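Local structure of glycosyl hydrolase (Rhizobium leguminosarum bv. trifolii, 5NDX) at residues 142-148 with 180-186; 195-199 with 211-217; 219-223 with 238-242. The protein probably hydrolyses O-glycosidic bonds as a family 39 glycoside hydrolase, an α-L-iduronidase that is the bacterial orthologue of the human enzyme. The protein carries 2 engineered substitutions. All blocks are in the same frame, centred on the assembly; numbering follows the deposited sequence.

Contact 1 (142-148 with 180-186); sequences ETTNQAD and GGPGTAR. Engineered in segment 142-148: Q146 (natural residue Glu). With 8U8 ((2~{R},3~{S},4~{S},5~{R},6~{S})-6-(4-methyl-2-oxidanylidene-chromen-7-yl)oxy-3,4,5-tris(oxidanyl)oxane-2-carboxylic acid), chain M.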
# COMPACT_ATOMS: atom_id res chain seq x y z
N GLU A 142 -6.04 3.72 16.80
CA GLU A 142 -4.87 4.53 17.11
C GLU A 142 -5.27 5.87 17.67
O GLU A 142 -6.32 6.41 17.32
CB GLU A 142 -4.05 4.83 15.83
CG GLU A 142 -2.61 5.11 16.14
CD GLU A 142 -1.77 5.45 14.92
OE1 GLU A 142 -2.36 5.84 13.91
OE2 GLU A 142 -0.54 5.37 15.00
N THR A 143 -4.39 6.43 18.47
CA THR A 143 -4.52 7.84 18.85
C THR A 143 -4.44 8.77 17.64
O THR A 143 -3.88 8.45 16.58
CB THR A 143 -3.34 8.34 19.69
OG1 THR A 143 -2.14 8.12 18.93
CG2 THR A 143 -3.29 7.67 21.01
N THR A 144 -4.97 9.95 17.91
CA THR A 144 -5.08 11.06 16.99
C THR A 144 -3.69 11.39 16.60
O THR A 144 -2.75 11.37 17.42
CB THR A 144 -5.79 12.31 17.67
OG1 THR A 144 -6.45 13.13 16.71
CG2 THR A 144 -4.80 13.15 18.50
N ASN A 145 -3.62 11.76 15.35
CA ASN A 145 -2.36 11.92 14.67
C ASN A 145 -1.53 13.04 15.32
O ASN A 145 -2.06 13.96 16.00
CB ASN A 145 -2.63 12.22 13.19
CG ASN A 145 -1.36 12.24 12.37
OD1 ASN A 145 -0.59 11.26 12.35
ND2 ASN A 145 -1.09 13.40 11.72
N GLN A 146 -0.21 12.91 15.11
CA GLN A 146 0.77 13.75 15.71
C GLN A 146 0.31 13.92 17.16
O GLN A 146 0.33 12.96 17.93
CB GLN A 146 0.92 15.08 14.94
CG GLN A 146 2.01 15.07 13.87
CD GLN A 146 1.49 15.01 12.43
OE1 GLN A 146 0.67 15.83 12.02
NE2 GLN A 146 2.01 14.07 11.65
N ALA A 147 -0.25 15.09 17.45
CA ALA A 147 -0.28 15.65 18.78
C ALA A 147 1.04 16.38 19.22
O ALA A 147 1.02 17.18 20.16
CB ALA A 147 -0.76 14.65 19.83
N ASP A 148 2.14 16.15 18.52
CA ASP A 148 3.38 16.92 18.70
C ASP A 148 3.64 17.74 17.42
O ASP A 148 4.69 17.63 16.80
CB ASP A 148 4.54 15.98 19.07
CG ASP A 148 4.92 15.11 17.96
OD1 ASP A 148 4.10 14.81 17.10
OD2 ASP A 148 6.03 14.68 17.95
N GLY A 180 -3.43 1.73 20.32
CA GLY A 180 -2.04 2.13 20.39
C GLY A 180 -1.83 3.55 20.00
O GLY A 180 -2.77 4.28 19.70
N GLY A 181 -0.56 3.95 20.04
CA GLY A 181 -0.20 5.32 19.81
C GLY A 181 1.24 5.54 20.18
O GLY A 181 1.97 4.58 20.42
N PRO A 182 1.67 6.78 20.24
CA PRO A 182 0.89 8.00 20.00
C PRO A 182 0.84 8.52 18.55
O PRO A 182 0.21 9.55 18.30
CB PRO A 182 1.63 9.04 20.85
CG PRO A 182 3.05 8.55 20.92
CD PRO A 182 3.05 7.06 20.69
N GLY A 183 1.46 7.84 17.60
CA GLY A 183 1.55 8.37 16.23
C GLY A 183 2.21 9.75 16.12
O GLY A 183 1.72 10.64 15.41
N THR A 184 3.31 9.92 16.85
CA THR A 184 4.03 11.18 16.91
C THR A 184 4.98 11.36 15.72
O THR A 184 5.52 10.38 15.18
CB THR A 184 4.82 11.31 18.24
OG1 THR A 184 5.38 10.04 18.61
CG2 THR A 184 3.87 11.79 19.35
N ALA A 185 5.17 12.62 15.33
CA ALA A 185 5.96 12.96 14.14
C ALA A 185 7.45 13.17 14.42
O ALA A 185 8.27 12.99 13.53
CB ALA A 185 5.40 14.21 13.48
N ARG A 186 7.80 13.57 15.63
CA ARG A 186 9.17 13.86 15.97
C ARG A 186 9.73 12.89 16.97
O ARG A 186 9.10 12.56 17.98
CB ARG A 186 9.28 15.30 16.48
CG ARG A 186 9.05 16.29 15.34
CD ARG A 186 8.94 17.73 15.82
NE ARG A 186 7.85 17.81 16.78
CZ ARG A 186 7.63 18.82 17.61
NH1 ARG A 186 8.39 19.92 17.60
NH2 ARG A 186 6.60 18.75 18.46
C15 8U8 M . 3.90 20.36 10.96
C13 8U8 M . 4.70 19.21 11.15
C14 8U8 M . 5.78 19.29 12.03
C16 8U8 M . 6.58 18.17 12.28
O9 8U8 M . 7.53 18.33 13.04
O8 8U8 M . 6.33 16.97 11.65
C11 8U8 M . 5.21 16.82 10.88
C10 8U8 M . 4.90 15.55 10.37
C12 8U8 M . 4.38 17.94 10.60
C7 8U8 M . 3.23 17.73 9.83
C8 8U8 M . 2.92 16.46 9.33
C9 8U8 M . 3.76 15.36 9.58
O2 8U8 M . 3.48 14.09 9.14
C5 8U8 M . 2.67 13.78 7.94
O1 8U8 M . 3.12 14.59 6.85
C1 8U8 M . 2.31 14.71 5.75
C6 8U8 M . 3.25 14.68 4.68
O7 8U8 M . 2.91 15.25 3.65
O6 8U8 M . 4.28 14.06 4.88
C2 8U8 M . 1.32 13.54 5.46
O5 8U8 M . 2.06 12.44 4.88
C3 8U8 M . 0.48 13.10 6.73
O4 8U8 M . -0.86 13.41 6.55
C4 8U8 M . 1.02 13.75 8.04
O3 8U8 M . 0.43 13.03 9.20
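With CG of D148 set between its backbone N and carbonyl carbon (chi1 69°), the carboxylate turns back onto the amides of A185 and R186. A185 N donates to D148 OD1 at 3.0 Å, almost straight (174°) and on the syn lone pair. The next amide, R186 N, reaches D148 OD2 at 3.1 Å, also on the syn side but 18° out of the carboxylate plane. S189 is a further partner of OD2. The R186 chain, bent at chi3, curls round so that NH2 lies 2.8 Å from D148 O, a weak and strongly bent bond; the charge pairing of R186 NE with D148 OD2 is long.

At the other end the segments are neighbouring parallel strands of the eight-stranded TIM barrel, bridged at E142 and G180, and T143 N donates to G180 O at 3.0 Å. T143 OG1 approaches the carbonyl O of P182, a residue that follows a cis peptide bond, in a weak and unsettled bond.

Further along the chain both segments line the pocket of one of the two bound ligand molecules. Q146, engineered from Glu at the predicted proton-donor position, lays CG against A185 CB at 3.5 Å. Q146 NE2 donates to ligand O3 at 3.1 Å and N145 ND2 to the same O3 at 3.0 Å, while R57 bonds to N145 OD1. A185 CB packs on the coumarin at C10, and R186 CD approaches its carbonyl O9.

Contact 2 (195-199 with 211-217); sequences LMAHC and PPRIDYI. With 8U8 ((2~{R},3~{S},4~{S},5~{R},6~{S})-6-(4-methyl-2-oxidanylidene-chromen-7-yl)oxy-3,4,5-tris(oxidanyl)oxane-2-carboxylic acid), chain N.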
# COMPACT_ATOMS: atom_id res chain seq x y z
N LEU A 195 3.43 9.84 26.91
CA LEU A 195 2.44 8.75 26.80
C LEU A 195 3.05 7.45 27.30
O LEU A 195 2.39 6.62 27.93
CB LEU A 195 1.95 8.61 25.37
CG LEU A 195 0.62 7.91 25.01
CD1 LEU A 195 0.81 6.62 24.22
CD2 LEU A 195 -0.36 7.69 26.14
N MET A 196 4.33 7.28 27.01
CA MET A 196 5.05 6.10 27.45
C MET A 196 5.12 6.06 28.99
O MET A 196 4.87 5.00 29.57
CB MET A 196 6.46 6.10 26.83
CG MET A 196 6.46 6.02 25.28
SD MET A 196 5.23 4.94 24.50
CE MET A 196 6.19 3.53 24.67
N ALA A 197 5.45 7.20 29.61
CA ALA A 197 5.43 7.32 31.09
C ALA A 197 4.03 6.99 31.62
O ALA A 197 3.88 6.13 32.49
CB ALA A 197 5.87 8.71 31.53
N HIS A 198 3.02 7.62 31.03
CA HIS A 198 1.63 7.35 31.42
C HIS A 198 1.21 5.91 31.29
O HIS A 198 0.50 5.40 32.17
CB HIS A 198 0.70 8.23 30.60
CG HIS A 198 -0.71 8.22 31.09
ND1 HIS A 198 -1.72 7.61 30.39
CD2 HIS A 198 -1.27 8.74 32.21
CE1 HIS A 198 -2.85 7.75 31.06
NE2 HIS A 198 -2.61 8.43 32.17
N CYS A 199 1.60 5.24 30.22
CA CYS A 199 1.21 3.83 30.01
C CYS A 199 2.07 2.85 30.81
O CYS A 199 1.67 1.72 31.01
CB CYS A 199 1.26 3.46 28.51
SG CYS A 199 -0.07 4.25 27.56
N PRO A 211 -2.41 1.91 34.79
CA PRO A 211 -2.29 2.63 33.52
C PRO A 211 -3.24 2.09 32.46
O PRO A 211 -3.56 0.90 32.48
CB PRO A 211 -0.83 2.39 33.12
CG PRO A 211 -0.50 1.07 33.74
CD PRO A 211 -1.30 0.96 35.01
N PRO A 212 -3.71 2.95 31.54
CA PRO A 212 -4.47 2.41 30.40
C PRO A 212 -3.59 1.48 29.55
O PRO A 212 -2.36 1.64 29.51
CB PRO A 212 -4.83 3.67 29.61
CG PRO A 212 -3.69 4.58 29.88
CD PRO A 212 -3.38 4.37 31.34
N ARG A 213 -4.20 0.46 28.97
CA ARG A 213 -3.47 -0.50 28.15
C ARG A 213 -2.91 0.16 26.88
O ARG A 213 -3.42 1.20 26.41
CB ARG A 213 -4.37 -1.67 27.77
CG ARG A 213 -5.54 -1.31 26.86
CD ARG A 213 -6.31 -2.58 26.50
NE ARG A 213 -7.61 -2.24 25.92
CZ ARG A 213 -7.90 -2.15 24.61
NH1 ARG A 213 -6.97 -2.40 23.67
NH2 ARG A 213 -9.13 -1.82 24.23
N ILE A 214 -1.84 -0.43 26.37
CA ILE A 214 -1.29 -0.07 25.07
C ILE A 214 -0.83 -1.36 24.40
O ILE A 214 -0.06 -2.13 24.97
CB ILE A 214 -0.18 1.01 25.18
CG1 ILE A 214 0.32 1.41 23.77
CG2 ILE A 214 0.99 0.53 26.03
CD1 ILE A 214 1.11 2.71 23.74
N ASP A 215 -1.37 -1.61 23.22
CA ASP A 215 -1.12 -2.85 22.50
C ASP A 215 0.00 -2.71 21.49
O ASP A 215 0.53 -3.70 21.06
CB ASP A 215 -2.38 -3.31 21.82
CG ASP A 215 -3.50 -3.62 22.84
OD1 ASP A 215 -3.23 -4.41 23.74
OD2 ASP A 215 -4.60 -3.05 22.76
N TYR A 216 0.36 -1.48 21.12
CA TYR A 216 1.48 -1.25 20.17
C TYR A 216 1.94 0.19 20.29
O TYR A 216 1.16 1.06 20.68
CB TYR A 216 1.09 -1.64 18.71
CG TYR A 216 0.02 -0.74 18.15
CD1 TYR A 216 0.35 0.47 17.57
CD2 TYR A 216 -1.33 -1.05 18.28
CE1 TYR A 216 -0.63 1.34 17.08
CE2 TYR A 216 -2.31 -0.20 17.81
CZ TYR A 216 -1.95 1.00 17.19
OH TYR A 216 -2.90 1.91 16.73
N ILE A 217 3.19 0.43 19.92
CA ILE A 217 3.75 1.75 19.91
C ILE A 217 3.93 2.24 18.47
O ILE A 217 4.60 1.58 17.68
CB ILE A 217 5.09 1.74 20.67
CG1 ILE A 217 4.83 1.38 22.15
CG2 ILE A 217 5.74 3.10 20.60
CD1 ILE A 217 6.05 0.88 22.86
C15 8U8 N . -1.18 -1.20 14.03
C13 8U8 N . -0.79 -2.54 14.17
C14 8U8 N . -0.40 -3.02 15.41
C16 8U8 N . -0.09 -4.37 15.56
O9 8U8 N . 0.31 -4.77 16.65
O8 8U8 N . -0.09 -5.20 14.49
C11 8U8 N . -0.52 -4.76 13.29
C10 8U8 N . -0.59 -5.71 12.29
C12 8U8 N . -0.87 -3.43 13.09
C7 8U8 N . -1.31 -3.06 11.82
C8 8U8 N . -1.37 -4.02 10.81
C9 8U8 N . -1.02 -5.35 11.04
O2 8U8 N . -1.12 -6.25 10.01
C5 8U8 N . -1.20 -7.67 10.32
O1 8U8 N . 0.19 -8.03 10.40
C1 8U8 N . 0.52 -9.42 10.56
C6 8U8 N . 0.01 -9.98 11.94
O7 8U8 N . -0.16 -9.19 12.88
O6 8U8 N . -0.25 -11.20 11.98
C2 8U8 N . -0.10 -10.15 9.37
O5 8U8 N . 0.19 -11.58 9.39
C3 8U8 N . -1.62 -9.90 9.34
O4 8U8 N . -2.13 -10.52 8.18
C4 8U8 N . -1.91 -8.41 9.24
O3 8U8 N . -3.31 -8.13 9.31
O HOH W 1 -0.29 0.21 29.87
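C199, the residue most covered here, meets the second segment with both side-chain atoms. Its SG stands anti to the carbonyl carbon (chi1 -70°), which puts the sulfur 4.0 Å from both P212 O and I214 CB, while C199 CB rests 3.8 Å from I214 CG2. The backbone of the same residue supplies a polar link: a water donates to C199 O at 2.7 Å and also approaches P212 O, lying between two carbonyls that could not bond to each other directly. Its distance to P212 O is unusually short, so that half of the bridge is doubtful in detail. R255 gives C199 O a further, weak bond.

I214 divides its branches between two turns of the helix. CG2 serves C199, whereas CG1 is anti to the backbone N (chi1 -177°) and carries CD1 out to L195 CD1, the two side chains meeting tip to tip at 4.0 Å. P212, buried to the same extent, sets CG and CD against the CE1 and ND1 side of the H198 imidazole; the side chains cross at about a right angle, with H198 CE1 3.4 Å from P212 CD.

The contact belongs to a right-handed beta-alpha-beta crossover of the TIM barrel, in which helix 190-200 returns the chain from strand 179-184 to strand 216-219. At I217, on strand 216-219, M196 bends at chi2 and chi3 and brings CE to 3.2 Å from I217 CD1, tighter than usual for two carbons; L249 of helix 235-252 also touches both residues. Y216 is turned to a different environment: its ring carries the methyl carbon C15 of a second bound ligand molecule 3.8 Å above its plane, over the centre, and its OH bonds to F141 O.

Contact 3 (219-223 with 238-242); sequences IHEKG and IVDRT. With 8U8 ((2~{R},3~{S},4~{S},5~{R},6~{S})-6-(4-methyl-2-oxidanylidene-chromen-7-yl)oxy-3,4,5-tris(oxidanyl)oxane-2-carboxylic acid), chain M.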
# COMPACT_ATOMS: atom_id res chain seq x y z
N ILE A 219 4.97 5.44 15.76
CA ILE A 219 5.61 6.70 15.42
C ILE A 219 5.62 6.89 13.90
O ILE A 219 5.39 5.91 13.18
CB ILE A 219 7.07 6.71 15.92
CG1 ILE A 219 7.87 5.55 15.36
CG2 ILE A 219 7.10 6.65 17.44
CD1 ILE A 219 9.32 5.59 15.80
N HIS A 220 5.85 8.13 13.42
CA HIS A 220 6.21 8.35 12.03
C HIS A 220 7.70 8.67 11.95
O HIS A 220 8.19 9.55 12.64
CB HIS A 220 5.62 9.59 11.31
CG HIS A 220 4.29 10.03 11.73
ND1 HIS A 220 3.33 9.17 12.19
CD2 HIS A 220 3.73 11.26 11.69
CE1 HIS A 220 2.22 9.83 12.41
NE2 HIS A 220 2.45 11.11 12.17
N GLU A 221 8.36 8.03 11.02
CA GLU A 221 9.75 8.32 10.70
C GLU A 221 9.88 8.27 9.18
O GLU A 221 9.55 7.26 8.54
CB GLU A 221 10.71 7.31 11.36
CG GLU A 221 10.74 7.31 12.90
CD GLU A 221 11.27 8.62 13.51
OE1 GLU A 221 11.73 9.52 12.74
OE2 GLU A 221 11.21 8.76 14.77
N LYS A 222 10.36 9.37 8.63
CA LYS A 222 10.47 9.60 7.20
C LYS A 222 11.89 9.86 6.79
O LYS A 222 12.76 10.18 7.60
CB LYS A 222 9.57 10.76 6.79
CG LYS A 222 8.14 10.51 7.25
CD LYS A 222 7.10 11.26 6.43
CE LYS A 222 5.68 11.24 7.03
NZ LYS A 222 4.60 11.37 5.98
N GLY A 223 12.14 9.68 5.50
CA GLY A 223 13.51 9.68 5.01
C GLY A 223 14.25 11.02 4.98
O GLY A 223 15.45 11.07 5.15
N ILE A 238 15.97 6.08 8.93
CA ILE A 238 14.63 5.73 9.39
C ILE A 238 14.74 4.58 10.39
O ILE A 238 14.19 4.65 11.47
CB ILE A 238 13.68 5.35 8.24
CG1 ILE A 238 13.41 6.57 7.34
CG2 ILE A 238 12.37 4.79 8.79
CD1 ILE A 238 12.74 6.21 6.00
N VAL A 239 15.46 3.54 10.02
CA VAL A 239 15.74 2.42 10.90
C VAL A 239 16.58 2.87 12.13
O VAL A 239 16.32 2.41 13.25
CB VAL A 239 16.46 1.30 10.17
CG1 VAL A 239 17.03 0.28 11.16
CG2 VAL A 239 15.49 0.63 9.21
N ASP A 240 17.56 3.74 11.93
CA ASP A 240 18.38 4.22 13.05
C ASP A 240 17.51 4.93 14.09
O ASP A 240 17.62 4.64 15.30
CB ASP A 240 19.50 5.18 12.60
CG ASP A 240 20.49 4.53 11.67
OD1 ASP A 240 20.60 3.28 11.67
OD2 ASP A 240 21.15 5.26 10.91
N ARG A 241 16.63 5.82 13.65
CA ARG A 241 15.80 6.52 14.61
C ARG A 241 14.79 5.61 15.29
O ARG A 241 14.51 5.81 16.47
CB ARG A 241 15.16 7.79 14.04
CG ARG A 241 16.22 8.85 13.62
CD ARG A 241 15.54 10.18 13.36
NE ARG A 241 14.45 10.02 12.41
CZ ARG A 241 14.62 9.96 11.10
NH1 ARG A 241 15.82 10.08 10.57
NH2 ARG A 241 13.55 9.79 10.31
N THR A 242 14.29 4.60 14.58
CA THR A 242 13.37 3.63 15.17
C THR A 242 14.06 2.83 16.29
O THR A 242 13.47 2.59 17.34
CB THR A 242 12.77 2.69 14.08
OG1 THR A 242 12.15 3.50 13.08
CG2 THR A 242 11.74 1.71 14.68
C15 8U8 M . 3.90 20.36 10.96
C13 8U8 M . 4.70 19.21 11.15
C14 8U8 M . 5.78 19.29 12.03
C16 8U8 M . 6.58 18.17 12.28
O9 8U8 M . 7.53 18.33 13.04
O8 8U8 M . 6.33 16.97 11.65
C11 8U8 M . 5.21 16.82 10.88
C10 8U8 M . 4.90 15.55 10.37
C12 8U8 M . 4.38 17.94 10.60
C7 8U8 M . 3.23 17.73 9.83
C8 8U8 M . 2.92 16.46 9.33
C9 8U8 M . 3.76 15.36 9.58
O2 8U8 M . 3.48 14.09 9.14
C5 8U8 M . 2.67 13.78 7.94
O1 8U8 M . 3.12 14.59 6.85
C1 8U8 M . 2.31 14.71 5.75
C6 8U8 M . 3.25 14.68 4.68
O7 8U8 M . 2.91 15.25 3.65
O6 8U8 M . 4.28 14.06 4.88
C2 8U8 M . 1.32 13.54 5.46
O5 8U8 M . 2.06 12.44 4.88
C3 8U8 M . 0.48 13.10 6.73
O4 8U8 M . -0.86 13.41 6.55
C4 8U8 M . 1.02 13.75 8.04
O3 8U8 M . 0.43 13.03 9.20
O HOH W 2 15.97 9.62 7.66
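E221 and R241 meet through bent side chains. E221 CG lies anti to the carbonyl carbon, and the chain then folds at chi2 (-65°), bringing OE1 against the arginine. R241 leaves the helix with CG likewise anti to its carbonyl carbon and turns at chi3 (-53°), so that its NE and NH2 edge faces the loop. Both nitrogens bond to one oxygen, a side-on salt bridge: R241 NE donates to E221 OE1 at 2.8 Å and R241 NH2 to the same OE1 at 3.0 Å. OE1 lies in the guanidinium plane, but the carboxylate plane is turned 59° from it, and both nitrogens reach OE1 from the same face, NE from well above the plane. T187 holds the other oxygen, E221 OE2.

R241 NH2 also donates to K222 O at 2.8 Å, and R241 NH1 donates to a water that can in turn reach G223 O. In the TIM barrel these bonds tie the loop following strand 216-219, at the C-terminal end of the barrel strands, where the predicted proton-donor position lies, to the first turns of helix 235-252. Beside them I238 packs its CG2 against E221 CB and its CD1 against the G223 backbone, 3.6 Å from G223 N. T242 OG1 is turned back to its own helix, donating to I238 O at 2.8 Å from the face of that carbonyl opposite T242 N.

K222 points away from the helix. Extended beyond CG, it delivers NZ to the ligand carboxylate, donating to O6 at 2.9 Å, while D267 and E265 form salt bridges with the same nitrogen and probably stabilise its positive charge.

The three contacts follow one another along the chain without overlap, on consecutive strands and helices of one TIM barrel. Contact 1 joins strands 140-142 and 179-184; contact 2 packs helix 190-200 against the approach to strand 216-219; contact 3 ties the loop leaving that strand to helix 235-252. Centres of contacts 1 and 2 are about 12 Å apart, those of 1 and 3 about 14 Å, those of 2 and 3 about 20 Å. T184 O and H220 N, 2.9 Å apart, probably hydrogen-bond between contacts 1 and 3, whose loops meet at one ligand beside the predicted proton-donor position, whereas Y216 of contact 2 touches the other ligand near the start of its strand.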